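Local coordinates for protein RNA-dependent RNA polymerase (Dera Ghazi Khan orthonairovirus, PDB 6DX2) that carries an N-terminal viral OTU-type cysteine protease domain, the part crystallised here, that probably removes ubiquitin, while the full-length protein probably acts as an RNA-directed RNA polymerase, at residues G40-S48 with W58-A66; I114-E125 with G136-C147. One frame throughout, in Å; residues are numbered along the deposited sequence.

Contact 1. Residues G40-S48 with W58-A66; sequences GNCFFYSVS and WRSIKNTIA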
loop_
_atom_site.group_PDB
_atom_site.type_symbol
_atom_site.label_atom_id
_atom_site.label_comp_id
_atom_site.label_asym_id
_atom_site.label_seq_id
_atom_site.Cartn_x
_atom_site.Cartn_y
_atom_site.Cartn_z
ATOM N N GLY A 40 2.604 -6.189 -13.634
ATOM C CA GLY A 40 1.373 -5.694 -13.009
ATOM C C GLY A 40 1.076 -6.268 -11.635
ATOM O O GLY A 40 0.217 -5.723 -10.926
ATOM N N ASN A 41 1.799 -7.285 -11.212
ATOM C CA ASN A 41 1.687 -7.824 -9.864
ATOM C C ASN A 41 2.535 -7.089 -8.819
ATOM O O ASN A 41 2.612 -7.567 -7.690
ATOM C CB ASN A 41 2.106 -9.299 -9.888
ATOM C CG ASN A 41 1.312 -10.089 -10.915
ATOM O OD1 ASN A 41 0.135 -9.856 -11.109
ATOM N ND2 ASN A 41 1.973 -11.059 -11.591
ATOM N N CYS A 42 3.249 -6.014 -9.203
ATOM C CA CYS A 42 4.274 -5.412 -8.350
ATOM C C CYS A 42 3.738 -4.930 -6.988
ATOM O O CYS A 42 4.500 -4.986 -6.022
ATOM C CB CYS A 42 4.973 -4.256 -9.065
ATOM S SG CYS A 42 3.866 -2.917 -9.572
ATOM N N PHE A 43 2.465 -4.495 -6.875
ATOM C CA PHE A 43 1.938 -4.105 -5.578
ATOM C C PHE A 43 1.987 -5.304 -4.652
ATOM O O PHE A 43 2.470 -5.204 -3.519
ATOM C CB PHE A 43 0.501 -3.579 -5.739
ATOM C CG PHE A 43 -0.176 -3.289 -4.433
ATOM C CD1 PHE A 43 -0.168 -1.997 -3.922
ATOM C CD2 PHE A 43 -0.749 -4.313 -3.696
ATOM C CE1 PHE A 43 -0.774 -1.721 -2.690
ATOM C CE2 PHE A 43 -1.347 -4.049 -2.433
ATOM C CZ PHE A 43 -1.354 -2.727 -1.955
ATOM N N PHE A 44 1.625 -6.476 -5.190
ATOM C CA PHE A 44 1.553 -7.696 -4.407
ATOM C C PHE A 44 2.923 -8.280 -4.173
ATOM O O PHE A 44 3.160 -8.826 -3.109
ATOM C CB PHE A 44 0.590 -8.689 -5.103
ATOM C CG PHE A 44 -0.800 -8.052 -5.374
ATOM C CD1 PHE A 44 -1.723 -7.861 -4.324
ATOM C CD2 PHE A 44 -1.071 -7.499 -6.641
ATOM C CE1 PHE A 44 -2.958 -7.237 -4.588
ATOM C CE2 PHE A 44 -2.251 -6.859 -6.905
ATOM C CZ PHE A 44 -3.195 -6.704 -5.883
ATOM N N TYR A 45 3.838 -8.160 -5.142
ATOM C CA TYR A 45 5.237 -8.527 -4.890
ATOM C C TYR A 45 5.782 -7.704 -3.745
ATOM O O TYR A 45 6.531 -8.211 -2.896
ATOM C CB TYR A 45 6.111 -8.239 -6.091
ATOM C CG TYR A 45 5.856 -9.088 -7.333
ATOM C CD1 TYR A 45 5.130 -10.304 -7.254
ATOM C CD2 TYR A 45 6.203 -8.588 -8.582
ATOM C CE1 TYR A 45 4.876 -11.071 -8.443
ATOM C CE2 TYR A 45 5.911 -9.298 -9.736
ATOM C CZ TYR A 45 5.255 -10.525 -9.660
ATOM O OH TYR A 45 4.980 -11.220 -10.820
ATOM N N SER A 46 5.458 -6.404 -3.752
ATOM C CA SER A 46 6.047 -5.492 -2.790
ATOM C C SER A 46 5.564 -5.803 -1.388
ATOM O O SER A 46 6.378 -5.823 -0.436
ATOM C CB SER A 46 5.716 -4.064 -3.184
ATOM O OG SER A 46 6.413 -3.698 -4.360
ATOM N N VAL A 47 4.252 -5.992 -1.234
ATOM C CA VAL A 47 3.695 -6.341 0.072
ATOM C C VAL A 47 4.247 -7.682 0.535
ATOM O O VAL A 47 4.667 -7.825 1.692
ATOM C CB VAL A 47 2.165 -6.362 -0.007
ATOM C CG1 VAL A 47 1.584 -7.051 1.258
ATOM C CG2 VAL A 47 1.730 -4.925 -0.134
ATOM N N SER A 48 4.348 -8.664 -0.391
ATOM C CA SER A 48 4.905 -9.946 0.001
ATOM C C SER A 48 6.362 -9.770 0.465
ATOM O O SER A 48 6.790 -10.372 1.453
ATOM C CB SER A 48 4.837 -10.941 -1.167
ATOM O OG SER A 48 5.316 -12.234 -0.803
ATOM N N TRP A 58 2.827 -13.647 -2.903
ATOM C CA TRP A 58 2.061 -12.545 -3.475
ATOM C C TRP A 58 0.639 -12.957 -3.832
ATOM O O TRP A 58 -0.301 -12.174 -3.653
ATOM C CB TRP A 58 2.809 -11.998 -4.702
ATOM C CG TRP A 58 2.773 -12.860 -5.918
ATOM C CD1 TRP A 58 3.669 -13.838 -6.253
ATOM C CD2 TRP A 58 1.843 -12.782 -6.998
ATOM N NE1 TRP A 58 3.330 -14.398 -7.447
ATOM C CE2 TRP A 58 2.221 -13.756 -7.936
ATOM C CE3 TRP A 58 0.729 -11.974 -7.261
ATOM C CZ2 TRP A 58 1.505 -13.986 -9.134
ATOM C CZ3 TRP A 58 0.016 -12.198 -8.437
ATOM C CH2 TRP A 58 0.424 -13.201 -9.370
ATOM N N ARG A 59 0.445 -14.197 -4.309
ATOM C CA ARG A 59 -0.919 -14.636 -4.598
ATOM C C ARG A 59 -1.733 -14.853 -3.325
ATOM O O ARG A 59 -2.940 -14.594 -3.307
ATOM C CB ARG A 59 -0.919 -15.936 -5.420
ATOM C CG ARG A 59 -0.061 -15.915 -6.708
ATOM C CD ARG A 59 -0.351 -17.130 -7.644
ATOM N NE ARG A 59 -1.503 -16.780 -8.471
ATOM C CZ ARG A 59 -1.443 -16.455 -9.763
ATOM N NH1 ARG A 59 -0.286 -16.489 -10.428
ATOM N NH2 ARG A 59 -2.557 -16.126 -10.402
ATOM N N SER A 60 -1.115 -15.350 -2.257
ATOM C CA SER A 60 -1.904 -15.569 -1.051
ATOM C C SER A 60 -2.319 -14.254 -0.410
ATOM O O SER A 60 -3.351 -14.197 0.270
ATOM C CB SER A 60 -1.130 -16.443 -0.074
ATOM O OG SER A 60 0.013 -15.758 0.345
ATOM N N ILE A 61 -1.561 -13.194 -0.633
ATOM C CA ILE A 61 -1.988 -11.878 -0.161
ATOM C C ILE A 61 -3.268 -11.455 -0.864
ATOM O O ILE A 61 -4.188 -10.920 -0.240
ATOM C CB ILE A 61 -0.867 -10.860 -0.377
ATOM C CG1 ILE A 61 0.225 -11.135 0.656
ATOM C CG2 ILE A 61 -1.402 -9.462 -0.271
ATOM C CD1 ILE A 61 1.538 -10.768 0.129
ATOM N N LYS A 62 -3.338 -11.694 -2.181
ATOM C CA LYS A 62 -4.584 -11.478 -2.914
ATOM C C LYS A 62 -5.732 -12.258 -2.308
ATOM O O LYS A 62 -6.869 -11.781 -2.299
ATOM C CB LYS A 62 -4.436 -11.889 -4.389
ATOM C CG LYS A 62 -3.599 -10.869 -5.182
ATOM C CD LYS A 62 -3.600 -11.279 -6.650
ATOM C CE LYS A 62 -3.653 -10.059 -7.501
ATOM N NZ LYS A 62 -3.838 -10.401 -8.912
ATOM N N ASN A 63 -5.481 -13.516 -1.899
ATOM C CA ASN A 63 -6.571 -14.319 -1.354
ATOM C C ASN A 63 -7.068 -13.742 -0.039
ATOM O O ASN A 63 -8.274 -13.776 0.244
ATOM C CB ASN A 63 -6.123 -15.773 -1.179
ATOM C CG ASN A 63 -5.930 -16.475 -2.520
ATOM O OD1 ASN A 63 -6.546 -16.094 -3.504
ATOM N ND2 ASN A 63 -5.087 -17.500 -2.555
ATOM N N THR A 64 -6.143 -13.197 0.758
ATOM C CA THR A 64 -6.504 -12.532 1.999
ATOM C C THR A 64 -7.360 -11.306 1.722
ATOM O O THR A 64 -8.403 -11.112 2.362
ATOM C CB THR A 64 -5.230 -12.168 2.761
ATOM O OG1 THR A 64 -4.601 -13.385 3.183
ATOM C CG2 THR A 64 -5.599 -11.363 3.971
ATOM N N ILE A 65 -6.976 -10.523 0.712
ATOM C CA ILE A 65 -7.779 -9.362 0.324
ATOM C C ILE A 65 -9.165 -9.810 -0.123
ATOM O O ILE A 65 -10.191 -9.190 0.200
ATOM C CB ILE A 65 -7.071 -8.594 -0.797
ATOM C CG1 ILE A 65 -5.802 -7.957 -0.260
ATOM C CG2 ILE A 65 -8.015 -7.525 -1.424
ATOM C CD1 ILE A 65 -4.946 -7.417 -1.425
ATOM N N ALA A 66 -9.214 -10.893 -0.886
ATOM C CA ALA A 66 -10.482 -11.343 -1.398
ATOM C C ALA A 66 -11.389 -11.783 -0.252
ATOM O O ALA A 66 -12.588 -11.535 -0.285
ATOM C CB ALA A 66 -10.261 -12.471 -2.406
HETATM O O HOH W 1 -1.920 -8.545 -9.840
#
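The phenyl ring of F44 enters as a knob between W58, I61, K62 and I65, where helices 42-52 and 58-71 cross at nearly a right angle. The aliphatic arm of K62 passes over one face of this ring, with K62 CE 3.5 Å from F44 CE2, while F43 lies against the opposite face. I65 meets the ring in its plane, I65 CD1 being 3.7 Å from F44 CE1. A bend late in the K62 chain leaves its ammonium off-centre above the same face, K62 NZ standing 4.8 Å from the ring centroid in a cation-pi contact; M93 O and water 1 also bind that nitrogen. The water continues to N41 OD1, also bonded by Y97 N. G40, N41 and C42 form part of the D-G-N-C signature found where OTU proteases place their nucleophilic cysteine at a helix start, so this helix pair probably adjoins the active site. W58 adopts the crowded position, with CG between its backbone N and carbonyl carbon (chi1 73°), and turns one indole face to segment 40-48. Y45 presents its edge to the five-membered ring, T-shaped at 81°, with Y45 CD1 3.7 Å from W58 CG. Over the six-membered ring lies N41, its CB making a CH-pi contact and its amide only 24° from the ring plane. N41 ND2 donates in its amide plane to Y45 OH at 3.1 Å, tying together the groups on this face; D39 OD2 is also hydrogen-bonded to that hydroxyl. I61 CD1 presses on S48, 3.5 Å from S48 CA, with V47 CG1 beside it.

Contact 2. Residues I114-E125 with G136-C147; sequences ITIILWEADVSE and GLVSTALNLKLC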
loop_
_atom_site.group_PDB
_atom_site.type_symbol
_atom_site.label_atom_id
_atom_site.label_comp_id
_atom_site.label_asym_id
_atom_site.label_seq_id
_atom_site.Cartn_x
_atom_site.Cartn_y
_atom_site.Cartn_z
ATOM N N ILE A 114 -2.516 -4.176 9.817
ATOM C CA ILE A 114 -1.237 -3.545 9.605
ATOM C C ILE A 114 -1.527 -2.167 9.027
ATOM O O ILE A 114 -2.651 -1.828 8.652
ATOM C CB ILE A 114 -0.303 -4.362 8.675
ATOM C CG1 ILE A 114 -0.960 -4.540 7.325
ATOM C CG2 ILE A 114 0.032 -5.735 9.309
ATOM C CD1 ILE A 114 -0.193 -5.417 6.264
ATOM N N THR A 115 -0.478 -1.367 8.992
ATOM C CA THR A 115 -0.572 -0.043 8.407
ATOM C C THR A 115 0.212 -0.073 7.118
ATOM O O THR A 115 1.316 -0.657 7.081
ATOM C CB THR A 115 -0.024 0.988 9.408
ATOM O OG1 THR A 115 -0.959 1.064 10.511
ATOM C CG2 THR A 115 0.038 2.412 8.813
ATOM N N ILE A 116 -0.345 0.554 6.071
ATOM C CA ILE A 116 0.290 0.597 4.769
ATOM C C ILE A 116 0.347 2.040 4.324
ATOM O O ILE A 116 -0.648 2.755 4.432
ATOM C CB ILE A 116 -0.447 -0.257 3.716
ATOM C CG1 ILE A 116 -0.470 -1.737 4.201
ATOM C CG2 ILE A 116 0.212 -0.013 2.323
ATOM C CD1 ILE A 116 -1.381 -2.684 3.334
ATOM N N ILE A 117 1.510 2.482 3.855
ATOM C CA ILE A 117 1.664 3.867 3.423
ATOM C C ILE A 117 2.066 3.875 1.964
ATOM O O ILE A 117 3.020 3.191 1.576
ATOM C CB ILE A 117 2.699 4.612 4.276
ATOM C CG1 ILE A 117 2.237 4.583 5.715
ATOM C CG2 ILE A 117 2.935 6.056 3.731
ATOM C CD1 ILE A 117 3.319 5.173 6.706
ATOM N N LEU A 118 1.333 4.642 1.156
ATOM C CA LEU A 118 1.667 4.798 -0.250
ATOM C C LEU A 118 2.373 6.128 -0.378
ATOM O O LEU A 118 1.760 7.184 -0.189
ATOM C CB LEU A 118 0.434 4.748 -1.152
ATOM C CG LEU A 118 -0.493 3.535 -0.987
ATOM C CD1 LEU A 118 -1.645 3.504 -2.080
ATOM C CD2 LEU A 118 0.315 2.236 -0.950
ATOM N N TRP A 119 3.680 6.084 -0.687
ATOM C CA TRP A 119 4.452 7.300 -0.870
ATOM C C TRP A 119 4.513 7.535 -2.372
ATOM O O TRP A 119 5.244 6.847 -3.091
ATOM C CB TRP A 119 5.868 7.129 -0.326
ATOM C CG TRP A 119 5.946 6.805 1.158
ATOM C CD1 TRP A 119 6.007 5.547 1.731
ATOM C CD2 TRP A 119 5.987 7.743 2.240
ATOM N NE1 TRP A 119 6.131 5.655 3.091
ATOM C CE2 TRP A 119 6.113 6.989 3.432
ATOM C CE3 TRP A 119 5.950 9.141 2.314
ATOM C CZ2 TRP A 119 6.129 7.562 4.691
ATOM C CZ3 TRP A 119 5.997 9.734 3.608
ATOM C CH2 TRP A 119 6.088 8.947 4.760
ATOM N N GLU A 120 3.751 8.505 -2.862
ATOM C CA GLU A 120 3.836 8.870 -4.265
ATOM C C GLU A 120 5.012 9.804 -4.452
ATOM O O GLU A 120 5.075 10.881 -3.840
ATOM C CB GLU A 120 2.533 9.495 -4.749
ATOM C CG GLU A 120 1.510 8.387 -5.076
ATOM C CD GLU A 120 0.070 8.864 -5.183
ATOM O OE1 GLU A 120 -0.767 8.423 -4.355
ATOM O OE2 GLU A 120 -0.222 9.668 -6.100
ATOM N N ALA A 121 5.916 9.397 -5.371
ATOM C CA ALA A 121 7.199 10.022 -5.588
ATOM C C ALA A 121 7.301 10.477 -7.029
ATOM O O ALA A 121 6.773 9.816 -7.942
ATOM C CB ALA A 121 8.355 9.034 -5.292
ATOM N N ASP A 122 8.035 11.575 -7.247
ATOM C CA ASP A 122 8.433 11.888 -8.612
ATOM C C ASP A 122 9.690 11.093 -9.016
ATOM O O ASP A 122 10.221 10.275 -8.253
ATOM C CB ASP A 122 8.651 13.395 -8.783
ATOM C CG ASP A 122 9.791 13.944 -7.901
ATOM O OD1 ASP A 122 9.805 15.173 -7.657
ATOM O OD2 ASP A 122 10.658 13.166 -7.447
ATOM N N VAL A 123 10.163 11.342 -10.242
ATOM C CA VAL A 123 11.286 10.582 -10.803
ATOM C C VAL A 123 12.553 10.772 -9.979
ATOM O O VAL A 123 13.441 9.913 -9.984
ATOM C CB VAL A 123 11.532 10.958 -12.286
ATOM C CG1 VAL A 123 10.371 10.504 -13.146
ATOM C CG2 VAL A 123 11.753 12.442 -12.442
ATOM N N SER A 124 12.661 11.880 -9.259
ATOM C CA SER A 124 13.810 12.097 -8.396
ATOM C C SER A 124 13.570 11.609 -6.963
ATOM O O SER A 124 14.383 11.908 -6.083
ATOM C CB SER A 124 14.191 13.575 -8.409
ATOM O OG SER A 124 14.065 14.102 -9.722
ATOM N N GLU A 125 12.481 10.851 -6.719
ATOM C CA GLU A 125 12.177 10.200 -5.436
ATOM C C GLU A 125 11.725 11.182 -4.366
ATOM O O GLU A 125 11.717 10.859 -3.164
ATOM C CB GLU A 125 13.358 9.369 -4.916
ATOM C CG GLU A 125 14.087 8.574 -6.005
ATOM C CD GLU A 125 13.317 7.354 -6.466
ATOM O OE1 GLU A 125 12.337 6.984 -5.800
ATOM O OE2 GLU A 125 13.692 6.768 -7.500
ATOM N N GLY A 136 -1.156 3.045 12.488
ATOM C CA GLY A 136 0.163 2.791 13.011
ATOM C C GLY A 136 1.187 3.795 12.509
ATOM O O GLY A 136 0.896 4.749 11.802
ATOM N N LEU A 137 2.420 3.574 12.909
ATOM C CA LEU A 137 3.509 4.512 12.651
ATOM C C LEU A 137 4.301 4.119 11.412
ATOM O O LEU A 137 4.327 2.947 11.035
ATOM C CB LEU A 137 4.475 4.534 13.842
ATOM C CG LEU A 137 3.874 4.917 15.214
ATOM C CD1 LEU A 137 4.864 4.626 16.351
ATOM C CD2 LEU A 137 3.428 6.386 15.176
ATOM N N VAL A 138 5.019 5.081 10.821
ATOM C CA VAL A 138 5.822 4.772 9.619
ATOM C C VAL A 138 6.737 3.559 9.829
ATOM O O VAL A 138 6.785 2.642 8.992
ATOM C CB VAL A 138 6.638 5.988 9.165
ATOM C CG1 VAL A 138 7.654 5.568 8.045
ATOM C CG2 VAL A 138 5.722 7.067 8.672
ATOM N N SER A 139 7.427 3.503 10.968
ATOM C CA SER A 139 8.399 2.447 11.190
ATOM C C SER A 139 7.779 1.065 11.250
ATOM O O SER A 139 8.498 0.084 11.044
ATOM C CB SER A 139 9.173 2.690 12.474
ATOM O OG SER A 139 8.327 2.720 13.605
ATOM N N THR A 140 6.469 0.949 11.544
ATOM C CA THR A 140 5.832 -0.357 11.567
ATOM C C THR A 140 5.042 -0.622 10.307
ATOM O O THR A 140 4.509 -1.711 10.161
ATOM C CB THR A 140 4.891 -0.466 12.805
ATOM O OG1 THR A 140 3.896 0.567 12.770
ATOM C CG2 THR A 140 5.660 -0.266 14.089
ATOM N N ALA A 141 4.892 0.368 9.450
ATOM C CA ALA A 141 4.060 0.205 8.288
ATOM C C ALA A 141 4.774 -0.588 7.203
ATOM O O ALA A 141 6.011 -0.700 7.184
ATOM C CB ALA A 141 3.668 1.586 7.725
ATOM N N LEU A 142 3.977 -1.048 6.262
ATOM C CA LEU A 142 4.492 -1.417 4.937
ATOM C C LEU A 142 4.539 -0.138 4.118
ATOM O O LEU A 142 3.496 0.386 3.704
ATOM C CB LEU A 142 3.649 -2.479 4.256
ATOM C CG LEU A 142 3.201 -3.731 4.989
ATOM C CD1 LEU A 142 2.716 -4.766 3.948
ATOM C CD2 LEU A 142 4.196 -4.338 5.828
ATOM N N ASN A 143 5.752 0.313 3.856
ATOM C CA ASN A 143 6.019 1.546 3.134
ATOM C C ASN A 143 6.227 1.183 1.684
ATOM O O ASN A 143 7.188 0.476 1.381
ATOM C CB ASN A 143 7.250 2.230 3.711
ATOM C CG ASN A 143 6.956 2.774 5.090
ATOM O OD1 ASN A 143 6.196 3.719 5.195
ATOM N ND2 ASN A 143 7.353 2.051 6.138
ATOM N N LEU A 144 5.397 1.752 0.805
ATOM C CA LEU A 144 5.458 1.457 -0.626
ATOM C C LEU A 144 5.762 2.732 -1.364
ATOM O O LEU A 144 5.140 3.770 -1.079
ATOM C CB LEU A 144 4.075 0.907 -1.109
ATOM C CG LEU A 144 3.649 -0.388 -0.409
ATOM C CD1 LEU A 144 2.316 -0.811 -0.998
ATOM C CD2 LEU A 144 4.688 -1.533 -0.590
ATOM N N LYS A 145 6.691 2.641 -2.310
ATOM C CA LYS A 145 7.027 3.751 -3.169
ATOM C C LYS A 145 6.283 3.592 -4.469
ATOM O O LYS A 145 6.444 2.579 -5.170
ATOM C CB LYS A 145 8.525 3.814 -3.428
ATOM C CG LYS A 145 8.971 5.021 -4.254
ATOM C CD LYS A 145 10.511 5.045 -4.400
ATOM C CE LYS A 145 10.947 4.128 -5.521
ATOM N NZ LYS A 145 12.426 3.958 -5.528
ATOM N N LEU A 146 5.525 4.615 -4.830
ATOM C CA LEU A 146 4.825 4.646 -6.114
ATOM C C LEU A 146 5.541 5.635 -6.983
ATOM O O LEU A 146 5.502 6.840 -6.714
ATOM C CB LEU A 146 3.381 5.096 -5.868
ATOM C CG LEU A 146 2.431 4.018 -5.378
ATOM C CD1 LEU A 146 2.885 3.296 -4.112
ATOM C CD2 LEU A 146 1.061 4.686 -5.132
ATOM N N CYS A 147 6.171 5.145 -8.034
ATOM C CA CYS A 147 7.006 6.024 -8.846
ATOM C C CYS A 147 6.898 5.575 -10.291
ATOM O O CYS A 147 7.126 4.404 -10.583
ATOM C CB CYS A 147 8.457 5.994 -8.348
ATOM S SG CYS A 147 9.497 7.287 -9.115
HETATM O O HOH W 2 1.834 -2.110 10.466
#
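W119 and N143 join side chain to side chain across neighbouring parallel strands, 116-121 and 142-147, in the middle of the mixed beta sheet of the OTU domain. W119 NE1 points at N143 OD1 at 2.9 Å, nearly straight (167°) and in the indole plane, although the donor stands 28° out of the asparagine carbonyl plane. Beneath this pair runs an unbroken parallel ladder: I117 and W119 each use both N and O, bonding alternately to L142, L144 and L146. The indole edge also meets V138 CG2, and I117 CD1 reaches the same methyl at 3.6 Å, crossing V138 at about a right angle. On the other face of the sheet I116, L118, L142 and L144 lie against one another, L118 and L144 side by side with L118 CD2 3.6 Å from L144 CD1, beneath helix 102-112, which packs on I116 and L118. Farther along, K145 extends with CG anti to its N (chi1 -176°) before bending toward E125, in a salt bridge whose K145 NZ to E125 OE1 hydrogen bond (3.0 Å) is weak.

A second shell positions these groups. N143 is held by its other amide branch, ND2 donating to V138 O at 3.0 Å, and A141 N reaches that oxygen from the opposite face of its plane; both amide ends are thereby gripped and the flip state of N143 is fixed. F25 and F31 angle their rings against the W119 indole. At the opening of the ladder G136 N donates to T115 OG1 at 2.8 Å, and water 2 accepts from T115 N while donating to T140 O at 2.7 Å.

How the contacts relate
Both contacts belong to the OTU protease domain and share an interface: helix 42-52 of contact 1 lies on the sheet face of contact 2 that carries L142 and L144. F43 CE1 meets L144 CD1 at 3.6 Å, and V47 CG1 meets L142 CD1 at 3.7 Å. Helix 102-112 touches residues of both, I61 and V47 in one and I116 and L118 in the other. Contact 1 is mostly buried and has no direct hydrogen bond between its segments, relying on aromatic, cation-pi and apolar fits. Contact 2 buries about twice the area, is held by backbone bonds, and pairs an apolar face, under the helices, with an opposite face where a buried indole-to-amide bond is set among apolar side chains.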